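Local coordinates for protein 2-hydroxyhepta-2,4-diene-1, 7-dioateisomerase (PDB 3R6O) that binds magnesium and is probably a 2-hydroxyhepta-2,4-diene-1,7-dioate isomerase of the fumarylacetoacetate hydrolase family, at residues I161-G166 against A182-A187. Sequence-based numbering, arbitrary orientation.
Sequences IAVVIG and AGYMLA
A classic beta bulge sets A182 and G183 together against V164 in this antiparallel pair. V164 N donates to G183 O almost straight (3.0 Å), while V164 O takes A182 N in a more bent bond (2.8 Å, 139°). Beyond the bulge the register is regular: A162 and M185 form a hydrogen-bonded pair, A162 N to M185 O at 2.8 Å and M185 N to A162 O at 2.9 Å. On the face of V164 and M185, a bend at chi3 (-81°) curls the methionine tip back, so that its CE lies 3.8 Å from V164 CG2, with L226 of strand 226-228 touching both side chains. On the other face V163 and Y184 run side by side, and V163 CG1, anti to its own carbonyl carbon (chi1 -68°), reaches Y184 CD1 at 3.8 Å. The ring meets F261 edge-to-face, and its OH is hydrogen-bonded to E236 N. Farther along that face, I161 CD1 touches L186 CD1 at 3.7 Å. On its other edge strand 155-165 hydrogen-bonds through the backbones of I161 and V163 to T282 and I280. Four backbone hydrogen bonds and apolar packing on both faces thus hold together the two strands that carry the magnesium ligands E160 and D189.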
loop_
_atom_site.group_PDB
_atom_site.type_symbol
_atom_site.label_atom_id
_atom_site.label_comp_id
_atom_site.label_asym_id
_atom_site.label_seq_id
_atom_site.Cartn_x
_atom_site.Cartn_y
_atom_site.Cartn_z
ATOM N N ILE A 161 -1.473 8.617 16.603
ATOM C CA ILE A 161 -0.628 7.594 17.127
ATOM C C ILE A 161 -0.712 6.362 16.160
ATOM O O ILE A 161 -1.820 5.875 15.822
ATOM C CB ILE A 161 -1.020 7.217 18.591
ATOM C CG1 ILE A 161 -1.062 8.445 19.528
ATOM C CG2 ILE A 161 -0.042 6.167 19.151
ATOM C CD1 ILE A 161 0.192 9.350 19.519
ATOM N N ALA A 162 0.443 5.896 15.726
ATOM C CA ALA A 162 0.565 4.703 14.883
ATOM C C ALA A 162 0.983 3.506 15.698
ATOM O O ALA A 162 1.828 3.616 16.596
ATOM C CB ALA A 162 1.606 4.919 13.746
ATOM N N VAL A 163 0.433 2.352 15.353
ATOM C CA VAL A 163 1.011 1.088 15.805
ATOM C C VAL A 163 1.691 0.443 14.618
ATOM O O VAL A 163 1.261 0.574 13.439
ATOM C CB VAL A 163 0.013 0.082 16.423
ATOM C CG1 VAL A 163 -0.495 0.612 17.735
ATOM C CG2 VAL A 163 -1.122 -0.215 15.485
ATOM N N VAL A 164 2.750 -0.262 14.960
ATOM C CA VAL A 164 3.518 -1.015 14.058
ATOM C C VAL A 164 3.328 -2.508 14.347
ATOM O O VAL A 164 3.510 -2.956 15.482
ATOM C CB VAL A 164 5.003 -0.673 14.212
ATOM C CG1 VAL A 164 5.799 -1.520 13.277
ATOM C CG2 VAL A 164 5.264 0.816 13.929
ATOM N N ILE A 165 3.070 -3.280 13.301
ATOM C CA ILE A 165 2.741 -4.689 13.444
ATOM C C ILE A 165 4.036 -5.477 13.568
ATOM O O ILE A 165 5.020 -5.216 12.854
ATOM C CB ILE A 165 1.947 -5.193 12.213
ATOM C CG1 ILE A 165 0.634 -4.429 12.038
ATOM C CG2 ILE A 165 1.669 -6.657 12.274
ATOM C CD1 ILE A 165 -0.326 -4.504 13.235
ATOM N N GLY A 166 4.043 -6.432 14.485
ATOM C CA GLY A 166 5.248 -7.216 14.773
ATOM C C GLY A 166 5.151 -8.688 14.417
ATOM O O GLY A 166 6.169 -9.327 14.226
ATOM N N ALA A 182 4.401 -4.636 17.563
ATOM C CA ALA A 182 5.773 -4.477 17.978
ATOM C C ALA A 182 5.919 -3.201 18.792
ATOM O O ALA A 182 6.758 -3.132 19.647
ATOM C CB ALA A 182 6.705 -4.443 16.769
ATOM N N GLY A 183 5.149 -2.155 18.476
ATOM C CA GLY A 183 5.230 -0.933 19.269
ATOM C C GLY A 183 4.467 0.231 18.653
ATOM O O GLY A 183 3.534 0.024 17.877
ATOM N N TYR A 184 4.875 1.443 19.018
ATOM C CA TYR A 184 4.100 2.637 18.716
ATOM C C TYR A 184 5.001 3.756 18.201
ATOM O O TYR A 184 6.171 3.867 18.596
ATOM C CB TYR A 184 3.411 3.172 19.965
ATOM C CG TYR A 184 2.627 2.234 20.845
ATOM C CD1 TYR A 184 1.241 2.178 20.770
ATOM C CD2 TYR A 184 3.255 1.494 21.820
ATOM C CE1 TYR A 184 0.508 1.360 21.612
ATOM C CE2 TYR A 184 2.539 0.680 22.684
ATOM C CZ TYR A 184 1.160 0.615 22.581
ATOM O OH TYR A 184 0.463 -0.190 23.454
ATOM N N MET A 185 4.459 4.619 17.347
ATOM C CA MET A 185 5.205 5.785 16.822
ATOM C C MET A 185 4.255 6.965 16.711
ATOM O O MET A 185 3.051 6.779 16.432
ATOM C CB MET A 185 5.676 5.577 15.385
ATOM C CG MET A 185 6.439 4.372 15.112
ATOM S SD MET A 185 7.194 4.625 13.523
ATOM C CE MET A 185 5.876 4.238 12.380
ATOM N N LEU A 186 4.801 8.165 16.871
ATOM C CA LEU A 186 4.049 9.375 16.554
ATOM C C LEU A 186 3.971 9.448 15.031
ATOM O O LEU A 186 4.878 8.991 14.331
ATOM C CB LEU A 186 4.768 10.599 17.141
ATOM C CG LEU A 186 4.003 11.898 17.378
ATOM C CD1 LEU A 186 2.732 11.626 18.150
ATOM C CD2 LEU A 186 4.927 12.943 18.121
ATOM N N ALA A 187 2.870 9.963 14.500
ATOM C CA ALA A 187 2.723 10.077 13.071
ATOM C C ALA A 187 1.863 11.287 12.692
ATOM O O ALA A 187 1.207 11.876 13.555
ATOM C CB ALA A 187 2.151 8.778 12.453
#